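PDB 7EHP: chitin oligosaccahride binding protein NagB1 from Paenibacillus sp. FPU-7, which binds short chitin oligosaccharides such as diacetylchitobiose and triacetylchitotriose, probably as the extracellular solute-binding component of a sugar uptake system. Local coordinates for residues N47-L52 with K360-L365; K51-M56 with A74-A79; D183-F188 with D354-A359; E366-E371 with G375-E380. All blocks are in the same frame, centred on the assembly; numbering follows the deposited sequence.

Contact 1: N47-L52 with K360-L365; sequences NRFEKL and KVRETL. With NAG (2-acetamido-2-deoxy-beta-D-glucopyranose), chain C.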
loop_
_atom_site.group_PDB
_atom_site.type_symbol
_atom_site.label_atom_id
_atom_site.label_comp_id
_atom_site.label_asym_id
_atom_site.label_seq_id
_atom_site.Cartn_x
_atom_site.Cartn_y
_atom_site.Cartn_z
ATOM N N ASN A 47 2.391 -0.762 13.715
ATOM C CA ASN A 47 0.964 -0.643 13.994
ATOM C C ASN A 47 0.194 -1.837 13.454
ATOM O O ASN A 47 -0.565 -2.495 14.182
ATOM C CB ASN A 47 0.415 0.638 13.374
ATOM C CG ASN A 47 -1.042 0.859 13.731
ATOM O OD1 ASN A 47 -1.387 0.844 14.898
ATOM N ND2 ASN A 47 -1.904 1.031 12.724
ATOM N N ARG A 48 0.384 -2.133 12.164
ATOM C CA ARG A 48 -0.508 -3.058 11.478
ATOM C C ARG A 48 -0.245 -4.502 11.881
ATOM O O ARG A 48 -1.187 -5.279 12.072
ATOM C CB ARG A 48 -0.365 -2.905 9.966
ATOM C CG ARG A 48 -1.393 -3.732 9.214
ATOM C CD ARG A 48 -1.152 -3.712 7.731
ATOM N NE ARG A 48 -2.148 -4.509 7.020
ATOM C CZ ARG A 48 -2.078 -4.798 5.724
ATOM N NH1 ARG A 48 -1.052 -4.352 4.999
ATOM N NH2 ARG A 48 -3.036 -5.519 5.149
ATOM N N PHE A 49 1.023 -4.877 12.031
ATOM C CA PHE A 49 1.391 -6.275 12.167
ATOM C C PHE A 49 1.703 -6.699 13.598
ATOM O O PHE A 49 1.838 -7.904 13.838
ATOM C CB PHE A 49 2.603 -6.597 11.262
ATOM C CG PHE A 49 2.376 -6.271 9.815
ATOM C CD1 PHE A 49 1.165 -6.564 9.207
ATOM C CD2 PHE A 49 3.369 -5.679 9.061
ATOM C CE1 PHE A 49 0.949 -6.280 7.886
ATOM C CE2 PHE A 49 3.163 -5.381 7.744
ATOM C CZ PHE A 49 1.941 -5.677 7.147
ATOM N N GLU A 50 1.825 -5.762 14.547
ATOM C CA GLU A 50 2.092 -6.133 15.937
ATOM C C GLU A 50 1.212 -5.393 16.946
ATOM O O GLU A 50 0.469 -6.031 17.697
ATOM C CB GLU A 50 3.558 -5.901 16.292
ATOM C CG GLU A 50 4.518 -6.929 15.644
ATOM C CD GLU A 50 4.561 -8.286 16.384
ATOM O OE1 GLU A 50 4.232 -9.329 15.764
ATOM O OE2 GLU A 50 4.939 -8.315 17.580
ATOM N N LYS A 51 1.290 -4.057 16.976
ATOM C CA LYS A 51 0.641 -3.281 18.034
ATOM C C LYS A 51 -0.870 -3.447 18.002
ATOM O O LYS A 51 -1.480 -3.846 18.999
ATOM C CB LYS A 51 1.017 -1.806 17.910
ATOM C CG LYS A 51 0.568 -0.951 19.095
ATOM C CD LYS A 51 1.502 0.245 19.282
ATOM C CE LYS A 51 1.224 1.008 20.582
ATOM N NZ LYS A 51 1.612 0.235 21.801
ATOM N N LEU A 52 -1.499 -3.111 16.863
ATOM C CA LEU A 52 -2.958 -3.132 16.743
ATOM C C LEU A 52 -3.532 -4.547 16.834
ATOM O O LEU A 52 -4.569 -4.731 17.493
ATOM C CB LEU A 52 -3.423 -2.448 15.445
ATOM C CG LEU A 52 -4.920 -2.262 15.215
ATOM C CD1 LEU A 52 -5.582 -1.538 16.375
ATOM C CD2 LEU A 52 -5.216 -1.531 13.904
ATOM N N LYS A 360 -0.374 -14.758 9.025
ATOM C CA LYS A 360 0.756 -15.671 9.130
ATOM C C LYS A 360 1.387 -15.936 7.774
ATOM O O LYS A 360 2.607 -16.104 7.683
ATOM C CB LYS A 360 0.322 -16.992 9.756
ATOM C CG LYS A 360 1.477 -17.794 10.360
ATOM C CD LYS A 360 1.885 -17.208 11.705
ATOM C CE LYS A 360 3.326 -17.555 12.086
ATOM N NZ LYS A 360 3.713 -16.862 13.360
ATOM N N VAL A 361 0.573 -15.973 6.718
ATOM C CA VAL A 361 1.092 -16.193 5.372
ATOM C C VAL A 361 1.893 -14.982 4.913
ATOM O O VAL A 361 2.992 -15.118 4.369
ATOM C CB VAL A 361 -0.065 -16.507 4.405
ATOM C CG1 VAL A 361 0.412 -16.494 2.961
ATOM C CG2 VAL A 361 -0.710 -17.840 4.762
ATOM N N ARG A 362 1.332 -13.784 5.107
ATOM C CA ARG A 362 2.038 -12.540 4.813
ATOM C C ARG A 362 3.368 -12.474 5.556
ATOM O O ARG A 362 4.394 -12.116 4.976
ATOM C CB ARG A 362 1.158 -11.344 5.207
ATOM C CG ARG A 362 1.647 -9.994 4.662
ATOM C CD ARG A 362 1.569 -8.900 5.721
ATOM N NE ARG A 362 2.650 -8.985 6.696
ATOM C CZ ARG A 362 2.491 -9.352 7.963
ATOM N NH1 ARG A 362 1.288 -9.665 8.428
ATOM N NH2 ARG A 362 3.536 -9.382 8.768
ATOM N N GLU A 363 3.351 -12.765 6.862
ATOM C CA GLU A 363 4.577 -12.711 7.653
ATOM C C GLU A 363 5.620 -13.688 7.117
ATOM O O GLU A 363 6.810 -13.362 7.025
ATOM C CB GLU A 363 4.261 -13.017 9.118
ATOM C CG GLU A 363 5.490 -12.954 10.004
ATOM C CD GLU A 363 5.224 -13.370 11.448
ATOM O OE1 GLU A 363 5.006 -14.571 11.702
ATOM O OE2 GLU A 363 5.242 -12.485 12.327
ATOM N N THR A 364 5.182 -14.888 6.739
ATOM C CA THR A 364 6.098 -15.897 6.220
ATOM C C THR A 364 6.682 -15.477 4.876
ATOM O O THR A 364 7.872 -15.681 4.617
ATOM C CB THR A 364 5.344 -17.219 6.118
ATOM O OG1 THR A 364 4.825 -17.536 7.420
ATOM C CG2 THR A 364 6.237 -18.343 5.569
ATOM N N LEU A 365 5.865 -14.874 4.010
ATOM C CA LEU A 365 6.387 -14.395 2.738
ATOM C C LEU A 365 7.456 -13.335 2.960
ATOM O O LEU A 365 8.500 -13.358 2.298
ATOM C CB LEU A 365 5.262 -13.843 1.861
ATOM C CG LEU A 365 5.724 -13.396 0.482
ATOM C CD1 LEU A 365 6.353 -14.607 -0.256
ATOM C CD2 LEU A 365 4.575 -12.795 -0.324
HETATM C C1 NAG C . 0.891 -0.237 2.523
HETATM C C2 NAG C . 1.010 -1.530 3.324
HETATM C C3 NAG C . 1.040 -2.727 2.386
HETATM C C4 NAG C . -0.184 -2.707 1.485
HETATM C C5 NAG C . -0.278 -1.372 0.750
HETATM C C6 NAG C . -1.526 -1.238 -0.094
HETATM C C7 NAG C . 2.075 -1.704 5.532
HETATM C C8 NAG C . 3.358 -1.686 6.284
HETATM N N2 NAG C . 2.169 -1.524 4.206
HETATM O O3 NAG C . 1.052 -3.920 3.154
HETATM O O4 NAG C . -0.112 -3.751 0.523
HETATM O O5 NAG C . -0.285 -0.286 1.687
HETATM O O6 NAG C . -2.707 -1.503 0.652
HETATM O O7 NAG C . 0.991 -1.885 6.096
HETATM O O HOH W 1 3.744 -9.699 11.695
#
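At the wall of the chitin-oligosaccharide pocket, F49 of helix 44-58 meets R362 of helix 359-373 in a stacked cation-pi pair. The guanidinium lies almost flat on the ring, the planes 11° apart, with R362 CZ 3.4 Å from the centroid of the F49 ring and displaced toward its rim. The closest atoms are R362 NH1 and F49 CD1, at 3.2 Å. R362 reaches across by bending at chi2 and chi3 (-136° and 77°), which lays its CD and NE over the CE1-CZ part of the ring face; E366 holds NE by a salt bridge. Solute-binding proteins of this family typically close two lobes over their ligand, and here the neighbouring R48 faces the sugar directly: its NH1 comes within 2.8 Å of O3 of the NAG and makes a weak hydrogen bond of 3.4 Å to NAG O7. R48 CB packs on the ring face opposite R362, while F49 CE2 stands 4.0 Å from NAG C8, the acetamide methyl. Replacing F49 by an alanine would probably leave the R362 guanidinium without its stacking surface and open a gap beside that methyl. A water joins R362 NH2, at 3.0 Å, to E363 OE2.

Contact 2: K51-M56 with A74-A79; sequences KLPAEM and AKYVKA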
loop_
_atom_site.group_PDB
_atom_site.type_symbol
_atom_site.label_atom_id
_atom_site.label_comp_id
_atom_site.label_asym_id
_atom_site.label_seq_id
_atom_site.Cartn_x
_atom_site.Cartn_y
_atom_site.Cartn_z
ATOM N N LYS A 51 1.290 -4.057 16.976
ATOM C CA LYS A 51 0.641 -3.281 18.034
ATOM C C LYS A 51 -0.870 -3.447 18.002
ATOM O O LYS A 51 -1.480 -3.846 18.999
ATOM C CB LYS A 51 1.017 -1.806 17.910
ATOM C CG LYS A 51 0.568 -0.951 19.095
ATOM C CD LYS A 51 1.502 0.245 19.282
ATOM C CE LYS A 51 1.224 1.008 20.582
ATOM N NZ LYS A 51 1.612 0.235 21.801
ATOM N N LEU A 52 -1.499 -3.111 16.863
ATOM C CA LEU A 52 -2.958 -3.132 16.743
ATOM C C LEU A 52 -3.532 -4.547 16.834
ATOM O O LEU A 52 -4.569 -4.731 17.493
ATOM C CB LEU A 52 -3.423 -2.448 15.445
ATOM C CG LEU A 52 -4.920 -2.262 15.215
ATOM C CD1 LEU A 52 -5.582 -1.538 16.375
ATOM C CD2 LEU A 52 -5.216 -1.531 13.904
ATOM N N PRO A 53 -2.938 -5.567 16.194
ATOM C CA PRO A 53 -3.427 -6.939 16.439
ATOM C C PRO A 53 -3.437 -7.306 17.908
ATOM O O PRO A 53 -4.383 -7.948 18.380
ATOM C CB PRO A 53 -2.430 -7.803 15.649
ATOM C CG PRO A 53 -2.069 -6.940 14.509
ATOM C CD PRO A 53 -1.864 -5.586 15.180
ATOM N N ALA A 54 -2.409 -6.899 18.652
ATOM C CA ALA A 54 -2.370 -7.202 20.077
ATOM C C ALA A 54 -3.505 -6.497 20.812
ATOM O O ALA A 54 -4.241 -7.125 21.584
ATOM C CB ALA A 54 -1.016 -6.806 20.667
ATOM N N GLU A 55 -3.663 -5.188 20.575
ATOM C CA GLU A 55 -4.745 -4.435 21.211
ATOM C C GLU A 55 -6.107 -5.006 20.850
ATOM O O GLU A 55 -7.012 -5.049 21.689
ATOM C CB GLU A 55 -4.654 -2.960 20.818
ATOM C CG GLU A 55 -3.339 -2.328 21.236
ATOM C CD GLU A 55 -3.062 -1.003 20.558
ATOM O OE1 GLU A 55 -2.453 -0.140 21.219
ATOM O OE2 GLU A 55 -3.432 -0.825 19.372
ATOM N N MET A 56 -6.279 -5.450 19.610
ATOM C CA MET A 56 -7.552 -6.049 19.226
ATOM C C MET A 56 -7.809 -7.333 20.004
ATOM O O MET A 56 -8.935 -7.584 20.446
ATOM C CB MET A 56 -7.579 -6.316 17.721
ATOM C CG MET A 56 -7.799 -5.070 16.873
ATOM S SD MET A 56 -9.405 -4.276 17.169
ATOM C CE MET A 56 -9.300 -2.886 16.046
ATOM N N ALA A 74 -11.753 -8.171 8.408
ATOM C CA ALA A 74 -12.544 -9.386 8.596
ATOM C C ALA A 74 -12.243 -10.049 9.933
ATOM O O ALA A 74 -13.153 -10.547 10.606
ATOM C CB ALA A 74 -12.279 -10.365 7.444
ATOM N N LYS A 75 -10.972 -10.058 10.338
ATOM C CA LYS A 75 -10.595 -10.655 11.612
ATOM C C LYS A 75 -11.167 -9.873 12.786
ATOM O O LYS A 75 -11.607 -10.467 13.780
ATOM C CB LYS A 75 -9.069 -10.735 11.719
ATOM C CG LYS A 75 -8.548 -11.364 13.001
ATOM C CD LYS A 75 -7.026 -11.211 13.085
ATOM C CE LYS A 75 -6.412 -12.082 14.172
ATOM N NZ LYS A 75 -4.930 -11.897 14.234
ATOM N N TYR A 76 -11.146 -8.542 12.712
ATOM C CA TYR A 76 -11.594 -7.767 13.862
ATOM C C TYR A 76 -13.109 -7.646 13.891
ATOM O O TYR A 76 -13.702 -7.588 14.978
ATOM C CB TYR A 76 -10.924 -6.387 13.869
ATOM C CG TYR A 76 -9.418 -6.441 13.788
ATOM C CD1 TYR A 76 -8.697 -7.469 14.397
ATOM C CD2 TYR A 76 -8.711 -5.476 13.076
ATOM C CE1 TYR A 76 -7.302 -7.523 14.314
ATOM C CE2 TYR A 76 -7.328 -5.520 12.981
ATOM C CZ TYR A 76 -6.626 -6.541 13.596
ATOM O OH TYR A 76 -5.246 -6.560 13.492
ATOM N N VAL A 77 -13.746 -7.599 12.720
ATOM C CA VAL A 77 -15.190 -7.752 12.663
ATOM C C VAL A 77 -15.606 -9.046 13.334
ATOM O O VAL A 77 -16.581 -9.064 14.101
ATOM C CB VAL A 77 -15.698 -7.693 11.212
ATOM C CG1 VAL A 77 -17.151 -8.157 11.144
ATOM C CG2 VAL A 77 -15.559 -6.301 10.631
ATOM N N LYS A 78 -14.927 -10.169 13.022
ATOM C CA LYS A 78 -15.613 -11.353 13.512
ATOM C C LYS A 78 -15.442 -11.502 14.989
ATOM O O LYS A 78 -16.158 -12.284 15.603
ATOM C CB LYS A 78 -15.154 -12.663 12.970
ATOM C CG LYS A 78 -13.744 -13.199 13.304
ATOM C CD LYS A 78 -13.942 -14.423 12.340
ATOM C CE LYS A 78 -14.806 -15.652 12.850
ATOM N NZ LYS A 78 -14.650 -16.407 11.610
ATOM N N ALA A 79 -14.488 -10.776 15.561
ATOM C CA ALA A 79 -14.238 -10.680 16.979
ATOM C C ALA A 79 -15.041 -9.576 17.629
ATOM O O ALA A 79 -14.847 -9.347 18.816
ATOM C CB ALA A 79 -12.751 -10.439 17.196
#
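M56 lies across one face of the Y76 ring, and this pair carries most of the contact between helices 44-58 and 71-78. M56 CG sits over the ring centre, 3.5 Å from the Y76 centroid and only 10° off the ring normal, a CH-pi contact. The sulfur follows over the same face: M56 SD is 4.3 Å from that centroid, which makes a Met-aromatic contact, and M56 CE continues to 4.0 Å from Y76 CD2. The bend at chi2 of M56 (-63°) folds the thioether over the ring; the two side chains cross at about a right angle. At the far end of the tyrosine, the hydroxyl rests against the proline, P53 CG lying 3.4 Å from Y76 OH. P53 also marks a kink in its helix, since its nitrogen has no hydrogen to give to the preceding turn. The short helical segments run nearly parallel, at 14°, with axes 11.3 Å apart, a spacing bridged by the long Y76 side chain. Farther out, F65 and L67 of strand 64-68 pack against M56 and Y76 respectively, while R81 NE is hydrogen-bonded to M56 O. Across the two segments the union rests on dispersion and on the polarisable sulfur and ring, without a directional polar bond.

Contact 3: D183-F188 with D354-A359; sequences DSVPGF and DSIVQA. With NAG (2-acetamido-2-deoxy-beta-D-glucopyranose), chain C.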
loop_
_atom_site.group_PDB
_atom_site.type_symbol
_atom_site.label_atom_id
_atom_site.label_comp_id
_atom_site.label_asym_id
_atom_site.label_seq_id
_atom_site.Cartn_x
_atom_site.Cartn_y
_atom_site.Cartn_z
ATOM N N ASP A 183 -6.267 -14.039 -9.908
ATOM C CA ASP A 183 -7.040 -15.082 -9.243
ATOM C C ASP A 183 -6.158 -16.095 -8.493
ATOM O O ASP A 183 -6.689 -16.950 -7.764
ATOM C CB ASP A 183 -7.926 -15.768 -10.295
ATOM C CG ASP A 183 -9.177 -16.402 -9.697
ATOM O OD1 ASP A 183 -9.086 -17.261 -8.792
ATOM O OD2 ASP A 183 -10.280 -15.962 -10.095
ATOM N N SER A 184 -4.828 -16.001 -8.620
ATOM C CA SER A 184 -3.944 -16.882 -7.862
ATOM C C SER A 184 -4.078 -16.661 -6.359
ATOM O O SER A 184 -4.033 -17.620 -5.574
ATOM C CB SER A 184 -2.502 -16.663 -8.300
ATOM O OG SER A 184 -2.128 -15.317 -8.085
ATOM N N VAL A 185 -4.244 -15.411 -5.932
ATOM C CA VAL A 185 -4.173 -15.122 -4.501
ATOM C C VAL A 185 -5.448 -15.597 -3.797
ATOM O O VAL A 185 -5.344 -16.341 -2.808
ATOM C CB VAL A 185 -3.882 -13.629 -4.250
ATOM C CG1 VAL A 185 -3.594 -13.395 -2.768
ATOM C CG2 VAL A 185 -2.725 -13.158 -5.105
ATOM N N PRO A 186 -6.662 -15.241 -4.251
ATOM C CA PRO A 186 -7.847 -15.896 -3.662
ATOM C C PRO A 186 -7.784 -17.414 -3.767
ATOM O O PRO A 186 -8.237 -18.127 -2.862
ATOM C CB PRO A 186 -8.997 -15.309 -4.493
ATOM C CG PRO A 186 -8.494 -13.991 -4.926
ATOM C CD PRO A 186 -7.082 -14.316 -5.323
ATOM N N GLY A 187 -7.219 -17.925 -4.861
ATOM C CA GLY A 187 -7.037 -19.363 -4.992
ATOM C C GLY A 187 -6.207 -19.958 -3.869
ATOM O O GLY A 187 -6.524 -21.041 -3.364
ATOM N N PHE A 188 -5.143 -19.253 -3.454
ATOM C CA PHE A 188 -4.310 -19.729 -2.346
ATOM C C PHE A 188 -5.149 -20.005 -1.103
ATOM O O PHE A 188 -5.000 -21.043 -0.450
ATOM C CB PHE A 188 -3.219 -18.706 -1.993
ATOM C CG PHE A 188 -2.205 -18.459 -3.080
ATOM C CD1 PHE A 188 -1.919 -19.420 -4.033
ATOM C CD2 PHE A 188 -1.504 -17.251 -3.117
ATOM C CE1 PHE A 188 -0.971 -19.181 -5.026
ATOM C CE2 PHE A 188 -0.555 -17.001 -4.106
ATOM C CZ PHE A 188 -0.287 -17.973 -5.069
ATOM N N ASP A 354 -1.887 -8.896 0.688
ATOM C CA ASP A 354 -2.137 -8.907 2.130
ATOM C C ASP A 354 -3.578 -8.546 2.490
ATOM O O ASP A 354 -3.962 -8.652 3.668
ATOM C CB ASP A 354 -1.189 -7.944 2.823
ATOM C CG ASP A 354 -1.237 -6.565 2.212
ATOM O OD1 ASP A 354 -2.042 -5.726 2.683
ATOM O OD2 ASP A 354 -0.502 -6.338 1.241
ATOM N N SER A 355 -4.370 -8.099 1.525
ATOM C CA SER A 355 -5.792 -7.949 1.790
ATOM C C SER A 355 -6.529 -9.274 1.674
ATOM O O SER A 355 -7.664 -9.371 2.148
ATOM C CB SER A 355 -6.416 -6.931 0.831
ATOM O OG SER A 355 -6.600 -7.507 -0.454
ATOM N N ILE A 356 -5.895 -10.290 1.078
ATOM C CA ILE A 356 -6.522 -11.578 0.813
ATOM C C ILE A 356 -5.971 -12.677 1.725
ATOM O O ILE A 356 -6.741 -13.447 2.305
ATOM C CB ILE A 356 -6.382 -11.967 -0.678
ATOM C CG1 ILE A 356 -7.130 -10.966 -1.552
ATOM C CG2 ILE A 356 -6.944 -13.377 -0.921
ATOM C CD1 ILE A 356 -6.711 -10.962 -2.981
ATOM N N VAL A 357 -4.636 -12.768 1.868
ATOM C CA VAL A 357 -4.038 -13.858 2.643
ATOM C C VAL A 357 -4.083 -13.543 4.137
ATOM O O VAL A 357 -4.188 -12.391 4.568
ATOM C CB VAL A 357 -2.589 -14.167 2.191
ATOM C CG1 VAL A 357 -2.529 -14.362 0.681
ATOM C CG2 VAL A 357 -1.625 -13.067 2.643
ATOM N N GLN A 358 -3.985 -14.603 4.939
ATOM C CA GLN A 358 -3.916 -14.483 6.390
ATOM C C GLN A 358 -2.582 -13.866 6.841
ATOM O O GLN A 358 -1.563 -13.943 6.146
ATOM C CB GLN A 358 -4.096 -15.867 7.024
ATOM C CG GLN A 358 -5.361 -16.610 6.560
ATOM C CD GLN A 358 -5.160 -17.553 5.372
ATOM O OE1 GLN A 358 -4.357 -17.298 4.476
ATOM N NE2 GLN A 358 -5.928 -18.641 5.352
ATOM N N ALA A 359 -2.595 -13.271 8.041
ATOM C CA ALA A 359 -1.409 -12.591 8.564
ATOM C C ALA A 359 -0.192 -13.508 8.594
ATOM O O ALA A 359 0.915 -13.091 8.235
ATOM C CB ALA A 359 -1.677 -12.047 9.970
HETATM C C1 NAG C . 0.891 -0.237 2.523
HETATM C C2 NAG C . 1.010 -1.530 3.324
HETATM C C3 NAG C . 1.040 -2.727 2.386
HETATM C C4 NAG C . -0.184 -2.707 1.485
HETATM C C5 NAG C . -0.278 -1.372 0.750
HETATM C C6 NAG C . -1.526 -1.238 -0.094
HETATM C C7 NAG C . 2.075 -1.704 5.532
HETATM C C8 NAG C . 3.358 -1.686 6.284
HETATM N N2 NAG C . 2.169 -1.524 4.206
HETATM O O3 NAG C . 1.052 -3.920 3.154
HETATM O O4 NAG C . -0.112 -3.751 0.523
HETATM O O5 NAG C . -0.285 -0.286 1.687
HETATM O O6 NAG C . -2.707 -1.503 0.652
HETATM O O7 NAG C . 0.991 -1.885 6.096
#
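With V185 CG1 trans to the backbone nitrogen (chi1 -171°) and I356 CG2 likewise trans to its own (chi1 -64°, measured to CG1), the branched side chains interlock between helix 184-190 and the loop leading into helix 359-373. V185 CG1 is the central point of contact: it touches I356 CB at 3.8 Å and V357 CG1 at 3.7 Å, and so settles against two consecutive loop residues. I356 also spreads over the next helical residue, its CG2 lying 3.8 Å from P186 N and its CD1 4.0 Å from P186 CG. The contact is wholly apolar, and W176 of helix 165-180 and F353 extend the packing round V185. In this solute-binding protein the same loop reaches the bound sugar through D354, whose OD2 accepts a hydrogen bond of 2.7 Å from O4 of the NAG, with a weak one from O3. The other carboxylate oxygen, D354 OD1, is held in a salt bridge by R48, another pocket residue, which is likely to fix the turn of this carboxylate. At the loop's end Q358 takes the N-cap position of helix 359-373, and its side-chain amide is fixed by Q390 and N394 of helix 379-396. T71 OG1 is hydrogen-bonded to V357 O.

Contact 4: E366-E371 with G375-E380; sequences EMCMQE and GRMTVE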
loop_
_atom_site.group_PDB
_atom_site.type_symbol
_atom_site.label_atom_id
_atom_site.label_comp_id
_atom_site.label_asym_id
_atom_site.label_seq_id
_atom_site.Cartn_x
_atom_site.Cartn_y
_atom_site.Cartn_z
ATOM N N GLU A 366 7.221 -12.408 3.901
ATOM C CA GLU A 366 8.226 -11.398 4.240
ATOM C C GLU A 366 9.544 -12.047 4.644
ATOM O O GLU A 366 10.605 -11.738 4.088
ATOM C CB GLU A 366 7.717 -10.510 5.378
ATOM C CG GLU A 366 6.781 -9.429 4.931
ATOM C CD GLU A 366 5.962 -8.840 6.066
ATOM O OE1 GLU A 366 5.135 -7.951 5.787
ATOM O OE2 GLU A 366 6.140 -9.254 7.228
ATOM N N MET A 367 9.491 -12.967 5.602
ATOM C CA MET A 367 10.724 -13.575 6.084
ATOM C C MET A 367 11.392 -14.409 5.000
ATOM O O MET A 367 12.616 -14.387 4.868
ATOM C CB MET A 367 10.437 -14.417 7.321
ATOM C CG MET A 367 9.594 -13.685 8.371
ATOM S SD MET A 367 9.313 -14.623 9.895
ATOM C CE MET A 367 7.940 -15.694 9.435
ATOM N N CYS A 368 10.600 -15.141 4.213
ATOM C CA CYS A 368 11.154 -15.940 3.125
ATOM C C CYS A 368 11.833 -15.070 2.078
ATOM O O CYS A 368 12.895 -15.430 1.567
ATOM C CB CYS A 368 10.064 -16.787 2.481
ATOM S SG CYS A 368 9.697 -18.259 3.438
ATOM N N MET A 369 11.246 -13.918 1.746
ATOM C CA MET A 369 11.864 -13.062 0.735
ATOM C C MET A 369 13.150 -12.417 1.223
ATOM O O MET A 369 14.078 -12.224 0.425
ATOM C CB MET A 369 10.881 -12.002 0.260
ATOM C CG MET A 369 9.700 -12.574 -0.514
ATOM S SD MET A 369 10.171 -13.662 -1.897
ATOM C CE MET A 369 10.820 -12.470 -3.061
ATOM N N GLN A 370 13.249 -12.099 2.509
ATOM C CA GLN A 370 14.527 -11.590 3.004
ATOM C C GLN A 370 15.610 -12.660 2.932
ATOM O O GLN A 370 16.766 -12.357 2.613
ATOM C CB GLN A 370 14.362 -11.054 4.418
ATOM C CG GLN A 370 13.652 -9.713 4.394
ATOM C CD GLN A 370 13.193 -9.292 5.752
ATOM O OE1 GLN A 370 12.991 -10.129 6.622
ATOM N NE2 GLN A 370 13.032 -7.993 5.954
ATOM N N GLU A 371 15.250 -13.919 3.202
ATOM C CA GLU A 371 16.196 -15.015 2.993
ATOM C C GLU A 371 16.559 -15.161 1.522
ATOM O O GLU A 371 17.731 -15.381 1.182
ATOM C CB GLU A 371 15.612 -16.324 3.529
ATOM C CG GLU A 371 15.383 -16.324 5.044
ATOM C CD GLU A 371 16.636 -15.978 5.821
ATOM O OE1 GLU A 371 17.535 -16.845 5.889
ATOM O OE2 GLU A 371 16.737 -14.843 6.349
ATOM N N GLY A 375 20.277 -14.529 -0.348
ATOM C CA GLY A 375 20.839 -15.750 -0.900
ATOM C C GLY A 375 20.754 -16.970 -0.011
ATOM O O GLY A 375 21.336 -18.005 -0.357
ATOM N N ARG A 376 20.017 -16.907 1.104
ATOM C CA ARG A 376 19.978 -18.009 2.057
ATOM C C ARG A 376 18.826 -18.979 1.814
ATOM O O ARG A 376 18.692 -19.959 2.551
ATOM C CB ARG A 376 19.921 -17.454 3.477
ATOM C CG ARG A 376 21.157 -16.605 3.828
ATOM C CD ARG A 376 21.141 -16.203 5.297
ATOM N NE ARG A 376 20.190 -15.126 5.512
ATOM C CZ ARG A 376 20.415 -13.853 5.181
ATOM N NH1 ARG A 376 21.575 -13.495 4.639
ATOM N NH2 ARG A 376 19.481 -12.932 5.403
ATOM N N MET A 377 18.008 -18.738 0.798
ATOM C CA MET A 377 16.986 -19.674 0.362
ATOM C C MET A 377 16.878 -19.597 -1.147
ATOM O O MET A 377 17.058 -18.531 -1.738
ATOM C CB MET A 377 15.568 -19.420 0.940
ATOM C CG MET A 377 15.364 -19.795 2.385
ATOM S SD MET A 377 13.805 -19.197 3.076
ATOM C CE MET A 377 12.645 -20.361 2.425
ATOM N N THR A 378 16.567 -20.734 -1.758
ATOM C CA THR A 378 16.225 -20.766 -3.171
ATOM C C THR A 378 14.733 -20.490 -3.351
ATOM O O THR A 378 13.946 -20.537 -2.400
ATOM C CB THR A 378 16.599 -22.115 -3.799
ATOM O OG1 THR A 378 15.723 -23.141 -3.311
ATOM C CG2 THR A 378 18.047 -22.480 -3.450
ATOM N N VAL A 379 14.355 -20.164 -4.592
ATOM C CA VAL A 379 12.939 -20.018 -4.922
ATOM C C VAL A 379 12.168 -21.268 -4.526
ATOM O O VAL A 379 11.068 -21.181 -3.964
ATOM C CB VAL A 379 12.766 -19.689 -6.419
ATOM C CG1 VAL A 379 11.335 -19.922 -6.859
ATOM C CG2 VAL A 379 13.163 -18.248 -6.685
ATOM N N GLU A 380 12.734 -22.448 -4.797
ATOM C CA GLU A 380 12.068 -23.709 -4.448
ATOM C C GLU A 380 11.767 -23.785 -2.960
ATOM O O GLU A 380 10.662 -24.173 -2.555
ATOM C CB GLU A 380 12.941 -24.911 -4.858
ATOM C CG GLU A 380 12.333 -26.261 -4.460
ATOM C CD GLU A 380 13.024 -27.467 -5.132
ATOM O OE1 GLU A 380 14.053 -27.291 -5.810
ATOM O OE2 GLU A 380 12.517 -28.594 -4.998
HETATM O O HOH W 2 17.286 -19.475 5.532
#
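E371, R376 and M377 bury most of the surface here, where helix 359-373 ends and the chain turns toward helix 379-396. The E371 carbonyl oxygen accepts from R376 N at 2.7 Å, the bond of a Schellman motif in which G375, with positive phi, is the C-prime residue. A salt bridge joins the same two residues: R376 NE lies 3.2 Å from E371 OE1, reaching it from above the carboxylate plane, and NH2 adds a weak bond to OE2. The two flat groups are turned 57° apart. A water also donates to E371 OE1, at 2.7 Å. M377 SD lies 3.4 Å from E371 CB; the bend at chi3 (78°) then turns CE to 3.8 Å from C368 SG. A glutamine in place of E371 would probably leave the R376 guanidinium without its opposite charge and set it freer to turn. V382 of helix 379-396 touches both C368 and M377, while M369 packs between helices 165-180 and 198-213.

Contacts 1 and 3 meet at the sugar. R48 of contact 1 and D354 of contact 3 both reach the same NAG, and the two contacts are linked directly where R48 NH2 lies 2.7 Å from D354 OD1; their centres are 14 Å apart. Contact 2 extends contact 1 along helix 44-58, with centres 12 Å apart and the side chain of L52 about 10 Å from a bound NAG. Contact 4 lies farther along helix 359-373, its centre about 17 Å from that of contact 1; the two touch where E366 packs on F49. Contacts 2 and 4, with centres 29 Å apart, do not touch.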